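Side-chain contacts in putative xanthine dehydrogenase YAGS fad-binding subunit (PDB 5G5G), which probably serves as the large molybdenum-binding subunit of a periplasmic aldehyde oxidase, carrying a pterin cytosine dinucleotide cofactor: residues C[34-38]-C[39-43]; C[103-107]-C[108-112]; C[270-273]-C[274-277]; C[477-480]-C[481-485]. All blocks are in the same frame, centred on the assembly; numbering follows the deposited sequence. Where two conformers were deposited one is given.

All four contacts are short, each closing a few residues of continuous chain, and they follow one another without nesting or crossing. Contact 1 folds the loop between helix 27-31 and strand 49-55. Contact 2 makes the turn from strand 104-105 into strand 111-117, and so passes from a three-stranded to a seven-stranded sheet. Contact 3 follows strand 266-269 of that larger sheet and leads into helix 275-278. Contacts 2 and 3 touch each other, with H107 and Y108 against N277 and H109 against P273 and S274. Contact 4 lies apart, in helix 472-484, its centre about 49 Å from that of contact 2.

Contact 1. Residues C[34-38]-C[39-43]; sequences TARYA and YEWHE
R36 lays its aliphatic stem over the indole of W41 and carries its guanidinium on to E43. CB sits squarely above the six-membered ring, 3.6 Å from the centroid of that W41 ring and only 6° off its normal, a CH-pi contact. CG follows at the rim, 3.8 Å from W41 CZ3. A bend at the next bond (chi2 -59°) takes CD off the indole and toward the backbone, where R36 CD lies 3.6 Å from E40 O. NH1 is held twice: R36 NH1 donates to E40 O at 2.9 Å, in the carbonyl plane, and also to E43 OE1 at 2.8 Å. NH2 completes an end-on, two-pronged salt bridge with E43 OE2, its bond nearly straight at 171°. Both carboxylate oxygens use their syn lone pairs, and the two charged groups are close to coplanar. Behind this grip, Y37 N donates to E40 OE1 at 3.0 Å, arriving from above the carboxylate plane, while E40 N returns a bond to Y37 O. The E40 carboxylate has its salt-bridge partner on another protein chain, whose backbone also hydrogen-bonds Y37 OH; the Y37 side chain lies about 7 Å from an iron-sulfur cluster. With a leucine in place of R36, the charge of E43 would probably lose its mate and E40 O its side-chain donor. In this part of the hammerhead domain, one arginine thus joins an apolar cover, a neutral carbonyl and a carboxylate, which is likely to keep E43 ionised.

Contact 2. Residues C[103-107]-C[108-112]; sequences PTIEH and YHQAI
Q110 folds back on E106 and H107 in a local contact at the connection between strand 104-105, the edge of a three-stranded antiparallel sheet, and strand 111-117 of the seven-stranded sheet. Its side chain runs out fully extended (chi1 178°), which brings the amide level with E106, and both ends of that amide are used there. Q110 OE1 accepts from E106 N at 2.9 Å along an almost straight bond. Q110 NE2 donates to E106 OE2, also at 2.9 Å; the carboxylate oxygen lies near the amide plane but is itself met from above the carboxylate. R98 engages the same pair, its backbone O accepting from Q110 NE2 and its N donating to E106 OE2; three hydrogen bonds, one on OE1 and two on NE2, fix the rotation of the amide. The turn itself is a type II beta turn from H107 to Q110, closed by Q110 N to H107 O at 3.2 Å, with H109 at its third position in a positive-phi conformation (phi 63°). The H107 ring stands beside this turn: Q110 CB lies over one face, 3.7 Å from the centroid of the H107 ring, a CH-pi contact offset toward the rim. H107 ND1 donates to Y108 O at 2.8 Å, which limits how that imidazole can turn. Beyond the turn, I105 CD1 meets I112 CG2 at 3.7 Å, an apolar contact between the two strands. Y108 OH hydrogen-bonds an acidic side chain of another protein chain, and H109 meets H654 edge to face.

Contact 3. Residues C[270-273]-C[274-277]; sequences LPRP and SIPN
S274 has its hydroxyl between its own N and carbonyl carbon (chi1 75°), which turns OG back to P271 O, while I275 runs its CD1 out in an extended chain (chi2 172°) beside L270 and R272. In the conformer described, one of two deposited, S274 OG donates to P271 O at 2.7 Å, in the carbonyl plane and on a lone pair. S274 N reaches the same oxygen at 2.9 Å from well above that plane, so P271 O takes two donors. I275 N bonds R272 O at 3.1 Å, an i to i+3 bond of the 3-10 type on the way into helix 275-278. I275 CG1 packs on L270 CB at 3.9 Å, and I275 CD1 lies over one guanidinium face, 4.0 Å from R272 NH1. R272 NH2 bonds A189 O and the backbone of another protein chain. Replacing I275 by an alanine would probably open a gap beside L270 and uncover that face of the R272 guanidinium. A water bridges P273 O and N277 N, an i to i+4 pair, and also accepts from N277 ND2. The proline-rich start of this helix is thus held by a serine hydroxyl and a water as well as by backbone bonds.

Contact 4. Residues C[477-480]-C[481-485]; sequences AQTA and AEMLG
A477 O accepts from A481 N at 2.9 Å, the first of four consecutive i to i+4 bonds across this stretch of helix 472-484. Q478 O and E482 N follow at 2.9 Å, T479 O and M483 N at 3.0 Å, and A480 O and L484 N at 3.0 Å. The side chains of the second half lean on the same carbonyls. M483 CG comes within 3.2 Å of T479 O, brought there by a first torsion that sets it beside its own backbone N (chi1 -68°), and A481 CB lies 3.3 Å from A477 O. The helix is the middle of a beta-alpha-beta unit, joining strand 459-462 to its parallel neighbour 491-494. On the sheet side the small A477, A480 and A481 touch V491, A480 also V461, and L484 touches V459. M483, bent at each of its later torsions, packs on helix 511-534 against Y520, C523 and M524. E482 and Q478 NE2 bond the backbone of the N-terminal part of the chain, E482 OE1 accepting from V17 N and V18 N, E482 OE2 from K16 N and Q478 NE2 donating to V17 O, whereas Q478 OE1 accepts from N618 ND2, in a side chain about 7 Å from the pterin cytosine dinucleotide. At the C-terminal end G485 leaves the helix with positive phi (72°), its N still bonded weakly to A481 O.

Contact 1. Residues C[34-38]-C[39-43]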
loop_
_atom_site.group_PDB
_atom_site.type_symbol
_atom_site.label_atom_id
_atom_site.label_comp_id
_atom_site.label_asym_id
_atom_site.label_seq_id
_atom_site.Cartn_x
_atom_site.Cartn_y
_atom_site.Cartn_z
ATOM N N THR C 34 -20.047 4.160 -6.281
ATOM C CA THR C 34 -20.703 5.423 -6.607
ATOM C C THR C 34 -20.156 6.646 -5.904
ATOM O O THR C 34 -20.583 7.749 -6.232
ATOM C CB THR C 34 -22.215 5.333 -6.507
ATOM O OG1 THR C 34 -22.624 4.864 -5.226
ATOM C CG2 THR C 34 -22.774 4.404 -7.618
ATOM N N ALA C 35 -19.189 6.476 -4.990
ATOM C CA ALA C 35 -18.480 7.611 -4.424
ATOM C C ALA C 35 -17.513 8.092 -5.511
ATOM O O ALA C 35 -16.741 7.265 -6.015
ATOM C CB ALA C 35 -17.684 7.151 -3.198
ATOM N N ARG C 36 -17.481 9.385 -5.800
ATOM C CA ARG C 36 -16.522 9.904 -6.808
ATOM C C ARG C 36 -15.240 10.384 -6.182
ATOM O O ARG C 36 -15.231 11.274 -5.321
ATOM C CB ARG C 36 -17.110 11.044 -7.613
ATOM C CG ARG C 36 -18.413 10.787 -8.352
ATOM C CD ARG C 36 -18.357 9.685 -9.336
ATOM N NE ARG C 36 -19.684 9.607 -9.982
ATOM C CZ ARG C 36 -20.092 10.342 -11.014
ATOM N NH1 ARG C 36 -19.232 11.087 -11.714
ATOM N NH2 ARG C 36 -21.380 10.254 -11.422
ATOM N N TYR C 37 -14.155 9.895 -6.742
ATOM C CA TYR C 37 -12.797 10.366 -6.469
ATOM C C TYR C 37 -12.370 11.337 -7.585
ATOM O O TYR C 37 -13.046 11.484 -8.592
ATOM C CB TYR C 37 -11.880 9.128 -6.333
ATOM C CG TYR C 37 -12.288 8.205 -5.171
ATOM C CD1 TYR C 37 -13.264 7.243 -5.344
ATOM C CD2 TYR C 37 -11.685 8.313 -3.918
ATOM C CE1 TYR C 37 -13.711 6.445 -4.321
ATOM C CE2 TYR C 37 -12.105 7.512 -2.862
ATOM C CZ TYR C 37 -13.086 6.561 -3.073
ATOM O OH TYR C 37 -13.565 5.731 -2.051
ATOM N N ALA C 38 -11.254 12.027 -7.357
ATOM C CA ALA C 38 -10.796 13.179 -8.145
ATOM C C ALA C 38 -10.788 12.970 -9.656
ATOM O O ALA C 38 -11.111 13.871 -10.367
ATOM C CB ALA C 38 -9.427 13.604 -7.689
ATOM N N TYR C 39 -10.481 11.770 -10.119
ATOM C CA TYR C 39 -10.351 11.541 -11.568
ATOM C C TYR C 39 -11.672 11.062 -12.186
ATOM O O TYR C 39 -11.685 10.642 -13.345
ATOM C CB TYR C 39 -9.323 10.470 -11.802
ATOM C CG TYR C 39 -8.555 10.471 -13.124
ATOM C CD1 TYR C 39 -7.514 11.394 -13.349
ATOM C CD2 TYR C 39 -8.800 9.466 -14.087
ATOM C CE1 TYR C 39 -6.757 11.338 -14.547
ATOM C CE2 TYR C 39 -8.072 9.433 -15.261
ATOM C CZ TYR C 39 -7.051 10.332 -15.467
ATOM O OH TYR C 39 -6.259 10.280 -16.617
ATOM N N GLU C 40 -12.759 11.134 -11.425
ATOM C CA GLU C 40 -14.033 10.486 -11.799
ATOM C C GLU C 40 -15.221 11.432 -11.974
ATOM O O GLU C 40 -16.362 10.983 -12.024
ATOM C CB GLU C 40 -14.339 9.427 -10.728
ATOM C CG GLU C 40 -13.220 8.391 -10.639
ATOM C CD GLU C 40 -13.332 7.459 -9.433
ATOM O OE1 GLU C 40 -14.285 7.609 -8.637
ATOM O OE2 GLU C 40 -12.496 6.562 -9.325
ATOM N N TRP C 41 -14.975 12.738 -11.993
ATOM C CA TRP C 41 -16.026 13.751 -12.061
ATOM C C TRP C 41 -16.412 14.090 -13.531
ATOM O O TRP C 41 -16.329 15.243 -13.967
ATOM C CB TRP C 41 -15.554 15.022 -11.358
ATOM C CG TRP C 41 -15.328 14.844 -9.855
ATOM C CD1 TRP C 41 -14.130 14.807 -9.211
ATOM C CD2 TRP C 41 -16.330 14.707 -8.836
ATOM N NE1 TRP C 41 -14.318 14.654 -7.856
ATOM C CE2 TRP C 41 -15.652 14.625 -7.596
ATOM C CE3 TRP C 41 -17.738 14.720 -8.842
ATOM C CZ2 TRP C 41 -16.325 14.499 -6.385
ATOM C CZ3 TRP C 41 -18.416 14.571 -7.645
ATOM C CH2 TRP C 41 -17.700 14.474 -6.423
ATOM N N HIS C 42 -16.938 13.119 -14.236
ATOM C CA HIS C 42 -17.186 13.288 -15.665
ATOM C C HIS C 42 -18.263 14.319 -16.003
ATOM O O HIS C 42 -18.050 15.142 -16.912
ATOM C CB HIS C 42 -17.424 11.910 -16.325
ATOM C CG HIS C 42 -18.525 11.095 -15.706
ATOM N ND1 HIS C 42 -19.849 11.214 -16.111
ATOM C CD2 HIS C 42 -18.506 10.097 -14.794
ATOM C CE1 HIS C 42 -20.595 10.356 -15.438
ATOM N NE2 HIS C 42 -19.814 9.690 -14.607
ATOM N N GLU C 43 -19.362 14.408 -15.233
ATOM C CA GLU C 43 -20.407 15.377 -15.583
ATOM C C GLU C 43 -19.958 16.821 -15.458
ATOM O O GLU C 43 -20.499 17.702 -16.152
ATOM C CB GLU C 43 -21.683 15.192 -14.770
ATOM C CG GLU C 43 -22.265 13.793 -14.818
ATOM C CD GLU C 43 -21.767 12.867 -13.724
ATOM O OE1 GLU C 43 -20.623 13.001 -13.162
ATOM O OE2 GLU C 43 -22.483 11.892 -13.441
HETATM O O HOH W 1 -12.358 13.967 -12.845
#

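Contact 2. Residues C[103-107]-C[108-112]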
loop_
_atom_site.group_PDB
_atom_site.type_symbol
_atom_site.label_atom_id
_atom_site.label_comp_id
_atom_site.label_asym_id
_atom_site.label_seq_id
_atom_site.Cartn_x
_atom_site.Cartn_y
_atom_site.Cartn_z
ATOM N N PRO C 103 15.058 25.286 -14.333
ATOM C CA PRO C 103 16.196 24.567 -14.849
ATOM C C PRO C 103 16.909 23.664 -13.828
ATOM O O PRO C 103 17.612 22.767 -14.230
ATOM C CB PRO C 103 17.099 25.699 -15.389
ATOM C CG PRO C 103 16.753 26.872 -14.532
ATOM C CD PRO C 103 15.316 26.727 -14.151
ATOM N N THR C 104 16.634 23.797 -12.553
ATOM C CA THR C 104 17.300 22.964 -11.539
ATOM C C THR C 104 16.518 21.701 -11.266
ATOM O O THR C 104 15.282 21.744 -11.172
ATOM C CB THR C 104 17.494 23.756 -10.237
ATOM O OG1 THR C 104 18.320 24.882 -10.529
ATOM C CG2 THR C 104 18.227 22.939 -9.211
ATOM N N ILE C 105 17.217 20.562 -11.222
ATOM C CA ILE C 105 16.605 19.301 -10.780
ATOM C C ILE C 105 17.034 19.051 -9.316
ATOM O O ILE C 105 18.241 18.961 -9.037
ATOM C CB ILE C 105 17.059 18.128 -11.637
ATOM C CG1 ILE C 105 16.706 18.362 -13.146
ATOM C CG2 ILE C 105 16.483 16.833 -11.126
ATOM C CD1 ILE C 105 15.223 18.424 -13.438
ATOM N N GLU C 106 16.039 18.966 -8.445
ATOM C CA GLU C 106 16.216 18.718 -7.001
ATOM C C GLU C 106 16.100 17.262 -6.580
ATOM O O GLU C 106 16.719 16.878 -5.573
ATOM C CB GLU C 106 15.225 19.525 -6.202
ATOM C CG GLU C 106 15.304 21.029 -6.481
ATOM C CD GLU C 106 14.140 21.722 -5.841
ATOM O OE1 GLU C 106 14.211 21.918 -4.656
ATOM O OE2 GLU C 106 13.127 22.029 -6.486
ATOM N N HIS C 107 15.378 16.451 -7.328
ATOM C CA HIS C 107 15.270 15.018 -7.010
ATOM C C HIS C 107 14.824 14.213 -8.198
ATOM O O HIS C 107 14.214 14.748 -9.132
ATOM C CB HIS C 107 14.352 14.791 -5.749
ATOM C CG HIS C 107 12.909 15.182 -5.962
ATOM N ND1 HIS C 107 12.002 14.329 -6.532
ATOM C CD2 HIS C 107 12.247 16.341 -5.757
ATOM C CE1 HIS C 107 10.816 14.910 -6.564
ATOM N NE2 HIS C 107 10.949 16.150 -6.139
ATOM N N TYR C 108 15.056 12.902 -8.124
ATOM C CA TYR C 108 14.619 11.982 -9.148
ATOM C C TYR C 108 13.084 12.034 -9.266
ATOM O O TYR C 108 12.345 12.161 -8.252
ATOM C CB TYR C 108 15.083 10.584 -8.791
ATOM C CG TYR C 108 14.812 9.564 -9.834
ATOM C CD1 TYR C 108 15.508 9.546 -11.050
ATOM C CD2 TYR C 108 13.840 8.638 -9.636
ATOM C CE1 TYR C 108 15.209 8.588 -12.000
ATOM C CE2 TYR C 108 13.555 7.676 -10.554
ATOM C CZ TYR C 108 14.229 7.682 -11.749
ATOM O OH TYR C 108 13.879 6.703 -12.674
ATOM N N HIS C 109 12.612 11.949 -10.509
ATOM C CA HIS C 109 11.144 12.020 -10.780
ATOM C C HIS C 109 10.457 13.316 -10.402
ATOM O O HIS C 109 9.231 13.401 -10.446
ATOM C CB HIS C 109 10.372 10.820 -10.225
ATOM C CG HIS C 109 10.512 9.589 -11.040
ATOM N ND1 HIS C 109 9.974 8.401 -10.641
ATOM C CD2 HIS C 109 11.116 9.343 -12.235
ATOM C CE1 HIS C 109 10.193 7.475 -11.544
ATOM N NE2 HIS C 109 10.897 8.016 -12.522
ATOM N N GLN C 110 11.198 14.383 -10.147
ATOM C CA GLN C 110 10.571 15.682 -10.012
ATOM C C GLN C 110 9.901 16.071 -11.319
ATOM O O GLN C 110 10.479 15.849 -12.401
ATOM C CB GLN C 110 11.608 16.737 -9.628
ATOM C CG GLN C 110 11.064 18.167 -9.500
ATOM C CD GLN C 110 12.160 19.120 -9.037
ATOM O OE1 GLN C 110 13.343 18.960 -9.390
ATOM N NE2 GLN C 110 11.780 20.098 -8.207
ATOM N N ALA C 111 8.676 16.576 -11.237
ATOM C CA ALA C 111 7.948 16.865 -12.468
ATOM C C ALA C 111 8.663 17.957 -13.279
ATOM O O ALA C 111 9.058 18.993 -12.719
ATOM C CB ALA C 111 6.548 17.299 -12.177
ATOM N N ILE C 112 8.831 17.742 -14.582
ATOM C CA ILE C 112 9.452 18.743 -15.466
ATOM C C ILE C 112 8.599 19.169 -16.645
ATOM O O ILE C 112 8.906 20.168 -17.309
ATOM C CB ILE C 112 10.866 18.353 -15.943
ATOM C CG1 ILE C 112 10.825 17.044 -16.763
ATOM C CG2 ILE C 112 11.785 18.244 -14.743
ATOM C CD1 ILE C 112 12.151 16.688 -17.416
#

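Contact 3. Residues C[270-273]-C[274-277]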
loop_
_atom_site.group_PDB
_atom_site.type_symbol
_atom_site.label_atom_id
_atom_site.label_comp_id
_atom_site.label_asym_id
_atom_site.label_seq_id
_atom_site.Cartn_x
_atom_site.Cartn_y
_atom_site.Cartn_z
ATOM N N LEU C 270 -0.992 11.086 -11.082
ATOM C CA LEU C 270 0.423 10.667 -11.003
ATOM C C LEU C 270 0.461 9.140 -11.177
ATOM O O LEU C 270 -0.121 8.402 -10.373
ATOM C CB LEU C 270 1.041 11.060 -9.677
ATOM C CG LEU C 270 0.928 12.538 -9.284
ATOM C CD1 LEU C 270 1.755 12.800 -8.033
ATOM C CD2 LEU C 270 1.444 13.367 -10.397
ATOM N N PRO C 271 1.139 8.651 -12.204
ATOM C CA PRO C 271 1.189 7.183 -12.373
ATOM C C PRO C 271 1.872 6.522 -11.171
ATOM O O PRO C 271 2.831 7.098 -10.633
ATOM C CB PRO C 271 2.039 7.022 -13.629
ATOM C CG PRO C 271 1.992 8.361 -14.332
ATOM C CD PRO C 271 1.819 9.381 -13.276
ATOM N N ARG C 272 1.390 5.337 -10.772
ATOM C CA ARG C 272 1.896 4.656 -9.586
ATOM C C ARG C 272 3.453 4.576 -9.588
ATOM O O ARG C 272 4.065 4.849 -8.539
ATOM C CB ARG C 272 1.260 3.270 -9.409
ATOM C CG ARG C 272 1.727 2.516 -8.180
ATOM C CD ARG C 272 1.431 3.218 -6.879
ATOM N NE ARG C 272 0.007 3.299 -6.693
ATOM C CZ ARG C 272 -0.601 3.896 -5.687
ATOM N NH1 ARG C 272 0.114 4.537 -4.744
ATOM N NH2 ARG C 272 -1.931 3.854 -5.641
ATOM N N PRO C 273 4.078 4.173 -10.696
ATOM C CA PRO C 273 5.558 4.102 -10.678
ATOM C C PRO C 273 6.298 5.405 -10.393
ATOM O O PRO C 273 7.483 5.346 -9.994
ATOM C CB PRO C 273 5.927 3.531 -12.056
ATOM C CG PRO C 273 4.678 2.963 -12.627
ATOM C CD PRO C 273 3.529 3.633 -11.964
ATOM N N SER C 274 5.642 6.544 -10.590
ATOM C CA SER C 274 6.236 7.848 -10.309
ATOM C C SER C 274 6.039 8.329 -8.882
ATOM O O SER C 274 6.752 9.249 -8.453
ATOM C CB SER C 274 5.658 8.910 -11.225
ATOM O OG SER C 274 4.356 9.259 -10.837
ATOM N N ILE C 275 5.094 7.740 -8.160
ATOM C CA ILE C 275 4.684 8.247 -6.856
ATOM C C ILE C 275 5.804 8.173 -5.805
ATOM O O ILE C 275 6.102 9.170 -5.198
ATOM C CB ILE C 275 3.328 7.701 -6.382
ATOM C CG1 ILE C 275 2.239 8.268 -7.307
ATOM C CG2 ILE C 275 3.063 8.097 -4.923
ATOM C CD1 ILE C 275 0.881 7.666 -7.077
ATOM N N PRO C 276 6.453 7.030 -5.662
ATOM C CA PRO C 276 7.398 6.959 -4.539
ATOM C C PRO C 276 8.575 7.968 -4.576
ATOM O O PRO C 276 9.000 8.441 -3.504
ATOM C CB PRO C 276 7.847 5.501 -4.555
ATOM C CG PRO C 276 6.688 4.781 -5.123
ATOM C CD PRO C 276 6.187 5.703 -6.220
ATOM N N ASN C 277 9.098 8.289 -5.781
ATOM C CA ASN C 277 10.112 9.323 -5.941
ATOM C C ASN C 277 9.563 10.722 -6.208
ATOM O O ASN C 277 10.196 11.691 -5.805
ATOM C CB ASN C 277 11.183 8.961 -7.005
ATOM C CG ASN C 277 12.047 7.811 -6.601
ATOM O OD1 ASN C 277 13.012 7.965 -5.833
ATOM N ND2 ASN C 277 11.706 6.650 -7.065
HETATM O O HOH W 2 9.041 6.926 -8.426
#

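Contact 4. Residues C[477-480]-C[481-485]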
loop_
_atom_site.group_PDB
_atom_site.type_symbol
_atom_site.label_atom_id
_atom_site.label_comp_id
_atom_site.label_asym_id
_atom_site.label_seq_id
_atom_site.Cartn_x
_atom_site.Cartn_y
_atom_site.Cartn_z
ATOM N N ALA C 477 -21.943 13.338 11.666
ATOM C CA ALA C 477 -23.396 13.068 11.724
ATOM C C ALA C 477 -23.846 12.685 13.146
ATOM O O ALA C 477 -24.845 13.193 13.676
ATOM C CB ALA C 477 -23.778 11.992 10.718
ATOM N N GLN C 478 -23.057 11.849 13.796
ATOM C CA GLN C 478 -23.390 11.426 15.160
ATOM C C GLN C 478 -23.436 12.601 16.138
ATOM O O GLN C 478 -24.338 12.664 17.038
ATOM C CB GLN C 478 -22.441 10.371 15.649
ATOM C CG GLN C 478 -22.532 9.030 14.900
ATOM C CD GLN C 478 -21.379 8.083 15.273
ATOM O OE1 GLN C 478 -20.409 7.897 14.529
ATOM N NE2 GLN C 478 -21.476 7.484 16.459
ATOM N N THR C 479 -22.477 13.512 15.977
ATOM C CA THR C 479 -22.378 14.713 16.819
ATOM C C THR C 479 -23.577 15.621 16.675
ATOM O O THR C 479 -24.257 15.981 17.658
ATOM C CB THR C 479 -21.070 15.482 16.555
ATOM O OG1 THR C 479 -19.941 14.610 16.778
ATOM C CG2 THR C 479 -20.979 16.712 17.459
ATOM N N ALA C 480 -23.933 15.931 15.433
ATOM C CA ALA C 480 -25.105 16.735 15.207
ATOM C C ALA C 480 -26.411 16.070 15.683
ATOM O O ALA C 480 -27.267 16.709 16.297
ATOM C CB ALA C 480 -25.196 17.137 13.758
ATOM N N ALA C 481 -26.547 14.767 15.404
ATOM C CA ALA C 481 -27.715 14.044 15.841
ATOM C C ALA C 481 -27.855 14.112 17.379
ATOM O O ALA C 481 -28.956 14.289 17.922
ATOM C CB ALA C 481 -27.625 12.595 15.366
ATOM N N GLU C 482 -26.738 13.898 18.073
ATOM C CA GLU C 482 -26.724 13.924 19.518
ATOM C C GLU C 482 -27.159 15.279 20.038
ATOM O O GLU C 482 -27.978 15.367 20.956
ATOM C CB GLU C 482 -25.326 13.626 20.060
ATOM C CG GLU C 482 -25.314 13.406 21.569
ATOM C CD GLU C 482 -25.732 11.991 21.960
ATOM O OE1 GLU C 482 -25.045 11.026 21.500
ATOM O OE2 GLU C 482 -26.703 11.852 22.722
ATOM N N MET C 483 -26.593 16.329 19.455
ATOM C CA MET C 483 -26.859 17.708 19.938
ATOM C C MET C 483 -28.295 18.176 19.702
ATOM O O MET C 483 -28.833 18.949 20.489
ATOM C CB MET C 483 -25.879 18.653 19.281
ATOM C CG MET C 483 -24.438 18.466 19.718
ATOM S SD MET C 483 -24.146 18.817 21.442
ATOM C CE MET C 483 -24.301 20.601 21.557
ATOM N N LEU C 484 -28.897 17.720 18.610
ATOM C CA LEU C 484 -30.201 18.196 18.178
ATOM C C LEU C 484 -31.330 17.253 18.527
ATOM O O LEU C 484 -32.485 17.627 18.368
ATOM C CB LEU C 484 -30.184 18.541 16.670
ATOM C CG LEU C 484 -29.323 19.786 16.415
ATOM C CD1 LEU C 484 -28.915 19.846 14.973
ATOM C CD2 LEU C 484 -30.062 21.045 16.775
ATOM N N GLY C 485 -31.013 16.056 19.035
ATOM C CA GLY C 485 -32.027 15.067 19.437
ATOM C C GLY C 485 -32.752 14.421 18.251
ATOM O O GLY C 485 -33.940 14.081 18.356
#